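Local coordinates for zinc phosphodiesterase ELAC protein 1 (Homo sapiens, PDB 3ZWF) that cleaves RNA as a zinc-dependent endonuclease with some tRNA 3'-processing activity and removes 2',3'-cyclic phosphate from damaged tRNAs during their repair, at residues A[269-275]-A[306-312]; A[1-7]-A[20-26]; A[66-70]-A[97-101]. One frame throughout, in Å; residues are numbered along the deposited sequence.

Contact 1: residues A[269-275]-A[306-312]. With ZN (zinc ion), chain D.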
loop_
_atom_site.group_PDB
_atom_site.type_symbol
_atom_site.label_atom_id
_atom_site.label_comp_id
_atom_site.label_asym_id
_atom_site.label_seq_id
_atom_site.Cartn_x
_atom_site.Cartn_y
_atom_site.Cartn_z
ATOM N N LEU A 269 7.471 -28.463 3.559
ATOM C CA LEU A 269 8.047 -27.133 3.663
ATOM C C LEU A 269 7.366 -26.405 4.814
ATOM O O LEU A 269 6.135 -26.376 4.901
ATOM C CB LEU A 269 7.878 -26.404 2.349
ATOM C CG LEU A 269 8.791 -25.177 2.213
ATOM C CD1 LEU A 269 10.190 -25.672 1.918
ATOM C CD2 LEU A 269 8.317 -24.182 1.156
ATOM N N LEU A 270 8.167 -25.853 5.707
ATOM C CA LEU A 270 7.698 -25.028 6.808
ATOM C C LEU A 270 8.325 -23.627 6.671
ATOM O O LEU A 270 9.542 -23.505 6.689
ATOM C CB LEU A 270 8.091 -25.640 8.148
ATOM C CG LEU A 270 7.858 -24.817 9.415
ATOM C CD1 LEU A 270 6.412 -24.458 9.554
ATOM C CD2 LEU A 270 8.302 -25.665 10.616
ATOM N N ILE A 271 7.477 -22.617 6.510
ATOM C CA ILE A 271 7.900 -21.186 6.381
ATOM C C ILE A 271 7.629 -20.479 7.709
ATOM O O ILE A 271 6.504 -20.490 8.226
ATOM C CB ILE A 271 7.194 -20.477 5.262
ATOM C CG1 ILE A 271 7.407 -21.213 3.938
ATOM C CG2 ILE A 271 7.620 -18.940 5.220
ATOM C CD1 ILE A 271 6.687 -20.534 2.794
ATOM N N HIS A 272 8.698 -19.975 8.304
ATOM C CA HIS A 272 8.662 -19.410 9.645
ATOM C C HIS A 272 9.452 -18.083 9.656
ATOM O O HIS A 272 10.481 -17.956 9.013
ATOM C CB HIS A 272 9.290 -20.406 10.642
ATOM C CG HIS A 272 8.918 -20.178 12.071
ATOM N ND1 HIS A 272 9.333 -19.071 12.790
ATOM C CD2 HIS A 272 8.222 -20.959 12.943
ATOM C CE1 HIS A 272 8.840 -19.156 14.021
ATOM N NE2 HIS A 272 8.173 -20.287 14.141
ATOM N N GLU A 273 8.965 -17.131 10.441
ATOM C CA GLU A 273 9.774 -15.916 10.637
ATOM C C GLU A 273 11.034 -16.113 11.495
ATOM O O GLU A 273 11.144 -16.995 12.340
ATOM C CB GLU A 273 8.955 -14.805 11.273
ATOM C CG GLU A 273 8.543 -15.066 12.709
ATOM C CD GLU A 273 8.660 -13.783 13.510
ATOM O OE1 GLU A 273 9.810 -13.340 13.757
ATOM O OE2 GLU A 273 7.619 -13.181 13.811
ATOM N N ALA A 274 12.021 -15.294 11.220
ATOM C CA ALA A 274 13.172 -15.134 12.112
ATOM C C ALA A 274 13.612 -13.678 12.056
ATOM O O ALA A 274 14.601 -13.348 11.412
ATOM C CB ALA A 274 14.328 -16.050 11.730
ATOM N N THR A 275 12.819 -12.841 12.715
ATOM C CA THR A 275 12.982 -11.385 12.606
ATOM C C THR A 275 14.358 -10.898 13.063
ATOM O O THR A 275 15.010 -10.077 12.386
ATOM C CB THR A 275 11.846 -10.599 13.319
ATOM O OG1 THR A 275 10.577 -10.993 12.775
ATOM C CG2 THR A 275 12.074 -9.101 13.140
ATOM N N ARG A 306 11.940 -29.461 5.575
ATOM C CA ARG A 306 12.678 -28.287 5.186
ATOM C C ARG A 306 12.074 -27.070 5.927
ATOM O O ARG A 306 10.853 -26.923 6.037
ATOM C CB ARG A 306 12.617 -28.097 3.655
ATOM C CG ARG A 306 12.964 -26.678 3.168
ATOM C CD ARG A 306 14.268 -26.566 2.422
ATOM N NE ARG A 306 14.082 -26.883 1.013
ATOM C CZ ARG A 306 14.450 -26.133 -0.031
ATOM N NH1 ARG A 306 15.072 -24.958 0.112
ATOM N NH2 ARG A 306 14.214 -26.597 -1.258
ATOM N N LEU A 307 12.964 -26.239 6.463
ATOM C CA LEU A 307 12.593 -24.989 7.123
ATOM C C LEU A 307 13.088 -23.818 6.276
ATOM O O LEU A 307 14.219 -23.799 5.904
ATOM C CB LEU A 307 13.202 -24.898 8.530
ATOM C CG LEU A 307 13.021 -23.618 9.340
ATOM C CD1 LEU A 307 11.489 -23.243 9.586
ATOM C CD2 LEU A 307 13.817 -23.693 10.636
ATOM N N VAL A 308 12.185 -22.896 5.966
ATOM C CA VAL A 308 12.553 -21.658 5.265
ATOM C C VAL A 308 12.277 -20.512 6.219
ATOM O O VAL A 308 11.160 -20.323 6.676
ATOM C CB VAL A 308 11.774 -21.440 3.953
ATOM C CG1 VAL A 308 12.300 -20.135 3.234
ATOM C CG2 VAL A 308 11.879 -22.633 3.055
ATOM N N LEU A 309 13.312 -19.710 6.471
ATOM C CA LEU A 309 13.212 -18.536 7.348
ATOM C C LEU A 309 13.010 -17.291 6.494
ATOM O O LEU A 309 13.553 -17.177 5.395
ATOM C CB LEU A 309 14.492 -18.400 8.179
ATOM C CG LEU A 309 14.775 -19.610 9.128
ATOM C CD1 LEU A 309 15.976 -19.309 9.967
ATOM C CD2 LEU A 309 13.576 -19.906 10.011
ATOM N N THR A 310 12.174 -16.420 7.028
ATOM C CA THR A 310 11.805 -15.194 6.318
ATOM C C THR A 310 11.457 -14.130 7.322
ATOM O O THR A 310 11.683 -14.270 8.515
ATOM C CB THR A 310 10.688 -15.483 5.289
ATOM O OG1 THR A 310 10.538 -14.393 4.371
ATOM C CG2 THR A 310 9.356 -15.790 5.991
ATOM N N HIS A 311 10.988 -12.981 6.808
ATOM C CA HIS A 311 10.619 -11.837 7.667
ATOM C C HIS A 311 11.792 -11.357 8.489
ATOM O O HIS A 311 11.694 -11.161 9.685
ATOM C CB HIS A 311 9.414 -12.180 8.576
ATOM C CG HIS A 311 8.702 -11.005 9.169
ATOM N ND1 HIS A 311 9.022 -10.468 10.397
ATOM C CD2 HIS A 311 7.586 -10.351 8.759
ATOM C CE1 HIS A 311 8.191 -9.481 10.681
ATOM N NE2 HIS A 311 7.284 -9.421 9.724
ATOM N N PHE A 312 12.881 -11.071 7.793
ATOM C CA PHE A 312 14.090 -10.566 8.390
ATOM C C PHE A 312 14.096 -9.057 8.637
ATOM O O PHE A 312 13.603 -8.302 7.829
ATOM C CB PHE A 312 15.278 -10.910 7.492
ATOM C CG PHE A 312 15.484 -12.395 7.262
ATOM C CD1 PHE A 312 15.934 -13.183 8.287
ATOM C CD2 PHE A 312 15.250 -12.969 6.010
ATOM C CE1 PHE A 312 16.100 -14.548 8.091
ATOM C CE2 PHE A 312 15.415 -14.332 5.795
ATOM C CZ PHE A 312 15.881 -15.112 6.822
HETATM ZN ZN ZN D . 5.389 -8.421 10.194
HETATM O O HOH W 1 3.753 -7.405 11.189
#

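Contact 2: residues A[1-7]-A[20-26]. With EDO (1,2-ethanediol), chain H; EDO (1,2-ethanediol), chain G.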
loop_
_atom_site.group_PDB
_atom_site.type_symbol
_atom_site.label_atom_id
_atom_site.label_comp_id
_atom_site.label_asym_id
_atom_site.label_seq_id
_atom_site.Cartn_x
_atom_site.Cartn_y
_atom_site.Cartn_z
ATOM N N MET A 1 4.395 -28.053 -8.124
ATOM C CA MET A 1 4.090 -27.232 -6.914
ATOM C C MET A 1 5.314 -26.429 -6.522
ATOM O O MET A 1 6.393 -26.975 -6.303
ATOM C CB MET A 1 3.662 -28.098 -5.737
ATOM C CG MET A 1 3.360 -27.307 -4.472
ATOM S SD MET A 1 2.962 -28.343 -3.075
ATOM C CE MET A 1 1.211 -28.691 -3.350
ATOM N N ASP A 2 5.151 -25.116 -6.449
ATOM C CA ASP A 2 6.263 -24.281 -6.011
ATOM C C ASP A 2 5.813 -23.134 -5.130
ATOM O O ASP A 2 4.635 -22.792 -5.071
ATOM C CB ASP A 2 7.161 -23.819 -7.170
ATOM C CG ASP A 2 6.406 -23.187 -8.308
ATOM O OD1 ASP A 2 5.608 -22.259 -8.083
ATOM O OD2 ASP A 2 6.633 -23.618 -9.457
ATOM N N VAL A 3 6.768 -22.636 -4.371
ATOM C CA VAL A 3 6.601 -21.494 -3.514
ATOM C C VAL A 3 7.503 -20.378 -4.027
ATOM O O VAL A 3 8.684 -20.588 -4.228
ATOM C CB VAL A 3 6.984 -21.926 -2.104
ATOM C CG1 VAL A 3 6.779 -20.877 -1.110
ATOM C CG2 VAL A 3 6.132 -23.162 -1.721
ATOM N N THR A 4 6.926 -19.199 -4.243
ATOM C CA THR A 4 7.679 -18.029 -4.663
ATOM C C THR A 4 7.607 -16.932 -3.594
ATOM O O THR A 4 6.524 -16.472 -3.236
ATOM C CB THR A 4 7.137 -17.444 -5.989
ATOM O OG1 THR A 4 7.221 -18.417 -7.028
ATOM C CG2 THR A 4 7.940 -16.167 -6.403
ATOM N N PHE A 5 8.757 -16.519 -3.090
ATOM C CA PHE A 5 8.837 -15.412 -2.129
ATOM C C PHE A 5 8.797 -14.081 -2.833
ATOM O O PHE A 5 9.661 -13.775 -3.634
ATOM C CB PHE A 5 10.084 -15.546 -1.266
ATOM C CG PHE A 5 10.023 -16.737 -0.369
ATOM C CD1 PHE A 5 10.376 -17.969 -0.861
ATOM C CD2 PHE A 5 9.491 -16.659 0.925
ATOM C CE1 PHE A 5 10.275 -19.131 -0.072
ATOM C CE2 PHE A 5 9.379 -17.853 1.723
ATOM C CZ PHE A 5 9.771 -19.043 1.219
ATOM N N LEU A 6 7.830 -13.245 -2.505
ATOM C CA LEU A 6 7.734 -11.916 -3.073
ATOM C C LEU A 6 8.346 -10.842 -2.161
ATOM O O LEU A 6 8.960 -9.873 -2.631
ATOM C CB LEU A 6 6.302 -11.562 -3.467
ATOM C CG LEU A 6 5.710 -12.481 -4.545
ATOM C CD1 LEU A 6 4.228 -12.313 -4.690
ATOM C CD2 LEU A 6 6.409 -12.342 -5.907
ATOM N N GLY A 7 8.176 -11.027 -0.865
ATOM C CA GLY A 7 8.737 -10.145 0.129
ATOM C C GLY A 7 9.113 -10.902 1.371
ATOM O O GLY A 7 8.291 -11.693 1.956
ATOM N N SER A 20 5.893 -8.672 3.600
ATOM C CA SER A 20 5.489 -10.085 3.544
ATOM C C SER A 20 4.523 -10.436 2.407
ATOM O O SER A 20 3.453 -9.858 2.264
ATOM C CB SER A 20 4.911 -10.515 4.880
ATOM O OG SER A 20 5.996 -10.578 5.785
ATOM N N ALA A 21 4.929 -11.418 1.594
ATOM C CA ALA A 21 4.090 -12.037 0.569
ATOM C C ALA A 21 4.811 -13.276 0.015
ATOM O O ALA A 21 5.988 -13.209 -0.344
ATOM C CB ALA A 21 3.773 -11.093 -0.544
ATOM N N VAL A 22 4.069 -14.362 -0.049
ATOM C CA VAL A 22 4.570 -15.630 -0.601
ATOM C C VAL A 22 3.451 -16.239 -1.425
ATOM O O VAL A 22 2.289 -16.237 -0.983
ATOM C CB VAL A 22 4.951 -16.681 0.493
ATOM C CG1 VAL A 22 5.825 -17.795 -0.142
ATOM C CG2 VAL A 22 5.635 -16.035 1.697
ATOM N N VAL A 23 3.778 -16.781 -2.597
ATOM C CA VAL A 23 2.800 -17.452 -3.461
ATOM C C VAL A 23 3.063 -18.947 -3.581
ATOM O O VAL A 23 4.156 -19.371 -3.898
ATOM C CB VAL A 23 2.733 -16.824 -4.862
ATOM C CG1 VAL A 23 1.865 -17.629 -5.793
ATOM C CG2 VAL A 23 2.205 -15.399 -4.758
ATOM N N LEU A 24 2.028 -19.723 -3.275
ATOM C CA LEU A 24 1.980 -21.147 -3.544
ATOM C C LEU A 24 1.235 -21.390 -4.865
ATOM O O LEU A 24 0.104 -20.920 -5.092
ATOM C CB LEU A 24 1.280 -21.872 -2.391
ATOM C CG LEU A 24 1.144 -23.389 -2.533
ATOM C CD1 LEU A 24 2.495 -24.104 -2.635
ATOM C CD2 LEU A 24 0.341 -23.898 -1.329
ATOM N N ARG A 25 1.885 -22.149 -5.733
ATOM C CA ARG A 25 1.385 -22.398 -7.065
ATOM C C ARG A 25 1.238 -23.877 -7.253
ATOM O O ARG A 25 2.152 -24.615 -6.957
ATOM C CB ARG A 25 2.346 -21.817 -8.098
ATOM C CG ARG A 25 1.763 -21.631 -9.480
ATOM C CD ARG A 25 2.663 -20.806 -10.377
ATOM N NE ARG A 25 4.061 -21.202 -10.419
ATOM C CZ ARG A 25 4.916 -20.792 -11.356
ATOM N NH1 ARG A 25 4.518 -19.988 -12.336
ATOM N NH2 ARG A 25 6.186 -21.188 -11.318
ATOM N N CYS A 26 0.057 -24.287 -7.688
ATOM C CA CYS A 26 -0.223 -25.666 -8.084
ATOM C C CYS A 26 -0.938 -25.652 -9.427
ATOM O O CYS A 26 -2.043 -25.126 -9.537
ATOM C CB CYS A 26 -1.092 -26.381 -7.047
ATOM S SG CYS A 26 -0.500 -26.295 -5.339
HETATM C C1 EDO H . 4.011 -24.518 -11.237
HETATM O O1 EDO H . 2.836 -24.389 -12.048
HETATM C C2 EDO H . 3.648 -25.224 -9.942
HETATM O O2 EDO H . 4.811 -25.318 -9.134
HETATM C C1 EDO G . 8.718 -16.167 -10.475
HETATM O O1 EDO G . 9.372 -15.794 -9.258
HETATM C C2 EDO G . 8.401 -17.652 -10.579
HETATM O O2 EDO G . 7.435 -18.035 -9.618
HETATM O O HOH W 2 5.048 -20.026 -6.674
HETATM O O HOH W 3 8.574 -11.158 5.031
#

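Contact 3: residues A[66-70]-A[97-101]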
loop_
_atom_site.group_PDB
_atom_site.type_symbol
_atom_site.label_atom_id
_atom_site.label_comp_id
_atom_site.label_asym_id
_atom_site.label_seq_id
_atom_site.Cartn_x
_atom_site.Cartn_y
_atom_site.Cartn_z
ATOM N N PHE A 66 -0.896 -6.755 5.004
ATOM C CA PHE A 66 -2.157 -6.545 4.301
ATOM C C PHE A 66 -2.382 -5.195 3.634
ATOM O O PHE A 66 -3.307 -5.070 2.852
ATOM C CB PHE A 66 -3.387 -6.867 5.164
ATOM C CG PHE A 66 -3.788 -5.817 6.125
ATOM C CD1 PHE A 66 -3.146 -5.681 7.327
ATOM C CD2 PHE A 66 -4.874 -4.959 5.856
ATOM C CE1 PHE A 66 -3.518 -4.679 8.238
ATOM C CE2 PHE A 66 -5.262 -3.992 6.783
ATOM C CZ PHE A 66 -4.577 -3.874 7.983
ATOM N N PHE A 67 -1.528 -4.217 3.897
ATOM C CA PHE A 67 -1.745 -2.890 3.309
ATOM C C PHE A 67 -1.661 -2.913 1.783
ATOM O O PHE A 67 -2.155 -1.972 1.138
ATOM C CB PHE A 67 -0.766 -1.832 3.849
ATOM C CG PHE A 67 -1.087 -1.281 5.200
ATOM C CD1 PHE A 67 -2.270 -1.545 5.869
ATOM C CD2 PHE A 67 -0.138 -0.511 5.836
ATOM C CE1 PHE A 67 -2.490 -1.011 7.128
ATOM C CE2 PHE A 67 -0.370 0.023 7.104
ATOM C CZ PHE A 67 -1.530 -0.246 7.741
ATOM N N GLY A 68 -1.009 -3.912 1.204
ATOM C CA GLY A 68 -0.974 -4.101 -0.250
ATOM C C GLY A 68 -2.226 -4.675 -0.900
ATOM O O GLY A 68 -2.327 -4.753 -2.134
ATOM N N LEU A 69 -3.162 -5.124 -0.078
ATOM C CA LEU A 69 -4.353 -5.836 -0.576
ATOM C C LEU A 69 -5.315 -5.014 -1.448
ATOM O O LEU A 69 -5.711 -5.450 -2.516
ATOM C CB LEU A 69 -5.057 -6.598 0.582
ATOM C CG LEU A 69 -6.151 -7.564 0.137
ATOM C CD1 LEU A 69 -5.634 -8.578 -0.885
ATOM C CD2 LEU A 69 -6.584 -8.317 1.423
ATOM N N PRO A 70 -5.654 -3.783 -1.038
ATOM C CA PRO A 70 -6.564 -3.000 -1.893
ATOM C C PRO A 70 -5.989 -2.745 -3.272
ATOM O O PRO A 70 -6.691 -2.893 -4.290
ATOM C CB PRO A 70 -6.722 -1.692 -1.105
ATOM C CG PRO A 70 -6.551 -2.085 0.294
ATOM C CD PRO A 70 -5.460 -3.137 0.272
ATOM N N LEU A 97 -10.976 -7.776 8.517
ATOM C CA LEU A 97 -10.477 -7.691 7.144
ATOM C C LEU A 97 -11.592 -7.414 6.118
ATOM O O LEU A 97 -11.405 -6.656 5.169
ATOM C CB LEU A 97 -9.690 -8.961 6.761
ATOM C CG LEU A 97 -9.076 -8.953 5.368
ATOM C CD1 LEU A 97 -7.994 -7.875 5.241
ATOM C CD2 LEU A 97 -8.418 -10.355 5.066
ATOM N N ARG A 98 -12.741 -8.056 6.295
ATOM C CA ARG A 98 -13.813 -7.901 5.317
ATOM C C ARG A 98 -14.237 -6.427 5.186
ATOM O O ARG A 98 -14.341 -5.897 4.076
ATOM C CB ARG A 98 -15.030 -8.736 5.679
ATOM C CG ARG A 98 -16.131 -8.723 4.611
ATOM C CD ARG A 98 -17.376 -9.497 5.037
ATOM N NE ARG A 98 -17.064 -10.878 5.390
ATOM C CZ ARG A 98 -17.416 -11.484 6.520
ATOM N NH1 ARG A 98 -18.081 -10.851 7.479
ATOM N NH2 ARG A 98 -17.101 -12.751 6.671
ATOM N N ASP A 99 -14.478 -5.787 6.326
ATOM C CA ASP A 99 -14.939 -4.364 6.326
ATOM C C ASP A 99 -13.861 -3.447 5.787
ATOM O O ASP A 99 -14.153 -2.493 5.075
ATOM C CB ASP A 99 -15.337 -3.945 7.736
ATOM C CG ASP A 99 -16.628 -4.642 8.223
ATOM O OD1 ASP A 99 -17.400 -5.165 7.383
ATOM O OD2 ASP A 99 -16.861 -4.653 9.457
ATOM N N PHE A 100 -12.595 -3.747 6.089
ATOM C CA PHE A 100 -11.479 -2.984 5.587
ATOM C C PHE A 100 -11.499 -2.951 4.070
ATOM O O PHE A 100 -11.388 -1.884 3.444
ATOM C CB PHE A 100 -10.126 -3.525 6.063
ATOM C CG PHE A 100 -8.967 -2.853 5.419
ATOM C CD1 PHE A 100 -8.633 -1.566 5.764
ATOM C CD2 PHE A 100 -8.212 -3.501 4.447
ATOM C CE1 PHE A 100 -7.556 -0.920 5.136
ATOM C CE2 PHE A 100 -7.111 -2.877 3.851
ATOM C CZ PHE A 100 -6.790 -1.600 4.204
ATOM N N ILE A 101 -11.630 -4.114 3.456
ATOM C CA ILE A 101 -11.631 -4.212 1.991
ATOM C C ILE A 101 -12.872 -3.487 1.400
ATOM O O ILE A 101 -12.752 -2.671 0.474
ATOM C CB ILE A 101 -11.526 -5.680 1.473
ATOM C CG1 ILE A 101 -10.222 -6.335 1.937
ATOM C CG2 ILE A 101 -11.620 -5.697 -0.041
ATOM C CD1 ILE A 101 -10.228 -7.852 1.872
#

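Contact 1: residues A[269-275]-A[306-312]
His311 and Thr275 run alongside each other and are joined by a hydrogen bond just past the C-terminal ends of two parallel strands. His311 ND1 donates to Thr275 OG1 over 2.9 Å, with the hydroxyl close to the imidazole plane. On the other side of the ring NE2 binds a zinc ion at 2.2 Å, so both ring nitrogens are used and the rotation of the ring is fixed. Threonine suits its place because its hydroxyl can accept from the histidine and still donate, here to Glu273 OE1 from above the carboxylate plane. Glu273 OE1 also accepts from the backbone N of Thr275, while OE2 is held by Cys252 and His289.

Farther from the metal, 269-273 and 306-310 pair in register by alternating backbone bonds. Leu270 and Leu307 both extend toward helix 292-301. Leu307 swings CG anti to its own N (chi1 175°), which brings CD1 to 3.7 Å from His272 CB. The opposite face carries Ile271 and Val308, whose branched side chains pack toward strand 2-5; Ile271 CG2 meets Thr310 CG2 at 3.7 Å. Leu269 CD1 touches Val308 CG2 at 3.7 Å, and Arg306 NH1 hydrogen-bonds Thr347. His311 shares its zinc ion with Asp64, His65 and Asp251, and Asp251 also binds the second zinc; ligands carried just beyond strand ends are typical of the metallo-beta-lactamase fold and its dinuclear site.

Contact 2: residues A[1-7]-A[20-26]
Val3 and Leu24 face each other as a non-hydrogen-bonded pair of an antiparallel ladder, 2-5 against 21-26, which ends in a classic beta bulge and belongs to one sheet of the metallo-beta-lactamase sandwich. Their face is the tight one. Val3 CG2 lies 3.9 Å from Leu24 CD1, and Val3 and Phe5 pack on strand 269-273 of the other sheet, where apolar side chains, branched and aromatic, fill the core. Val22 appears to lay CG1 over one face of the Phe5 ring as a CH-pi contact, but it has a second conformer, so this detail is less certain.

The other face is polar and wetter toward the start of the chain. There Arg25 crosses Asp2 and grips it side-on: NE meets the syn lone pair of OD1 at 3.0 Å and NH2 reaches OD2 at 3.1 Å, although the two planes are turned 50° apart. Asp2 has CG between its backbone N and carbonyl carbon (chi1 51°), which leads the carboxylate toward its partner. A water lies 2.7 Å from both Asp2 OD1 and Thr4 OG1, and the threonine hydroxyl also hydrogen-bonds an ethanediol, probably from the crystallisation liquor. Farther along, where the chain turns a corner, Leu6 CD1 touches Val23 CG2. At the bulge one carbonyl serves two donors: Ala21 O accepts Leu6 N at 2.8 Å and Gly7 N at 3.1 Å.

Contact 3: residues A[66-70]-A[97-101]
Phe66 turns the edge of its ring into the face of Phe100, a T-shaped pair with centroids 5.0 Å apart and planes at 81°. The closest carbons are Phe66 CE2 and Phe100 CE2, 3.6 Å apart, with Phe66 CE2 above the Phe100 ring but shifted toward its rim. Weakly positive ring hydrogens thus face the pi cloud, a favourable meeting for two buried aromatics. Pro70 joins from a different direction: its side chain crosses that of Phe100 at about a right angle, and CG comes to 3.7 Å from Phe100 CE2. Beside the rings is a purely aliphatic patch, where one methyl of Leu69, CD2, touches Ile101 CD1 at 3.7 Å and Leu97 CD1 at 4.1 Å. Leu97 and Ile101 stand one helical turn apart, so one leucine methyl can touch both.

These side chains join the turn and first residues leading into helix 69-79 to the start of helix 97-107. The two helices follow strands 53-57 and 89-94 in successive beta-alpha-beta crossovers of the metallo-beta-lactamase fold. Between strand 53-57 and its helix runs the zinc-binding sequence with His60, His62, Asp64 and His65, and Phe66 comes directly after it.

A type I turn from Phe66 to Leu69, closed by Leu69 N bonding Phe66 O at 2.9 Å, leads into the helix. Proline fits its first turn, where its lack of an N-H costs no helical bond. Phe100 extends CG anti to its backbone N (chi1 173°), carrying the ring across to Phe66. One face of the Phe66 ring is met by Phe67 CD1. Farther out, Leu97 and Ile101 rest on Ile91 of the sheet. On the dimer side, Leu107 of the second subunit packs on both Phe66 and Phe100, and Phe67 of that subunit meets Pro70.

Overall arrangement
Contacts 1 and 2 are strand pairs from the two different sheets of the sandwich, and they touch: Phe5 CZ of contact 2 packs against Val308 CG1 and Ile271 CD1 of contact 1. Both therefore feed the apolar core with one face, and backbone hydrogen bonds dominate their chemistry. They differ at the ends, since contact 1 runs into a zinc ligand whereas contact 2 begins with a partly exposed salt bridge; its Ser20 end nevertheless lies beside the metal site. Contact 3, centred about 24 Å from contact 1, joins the lead-in of one helix to the start of another by apolar side chains alone, without hydrogen bonds between its segments. It too is buried, but partly by the second subunit.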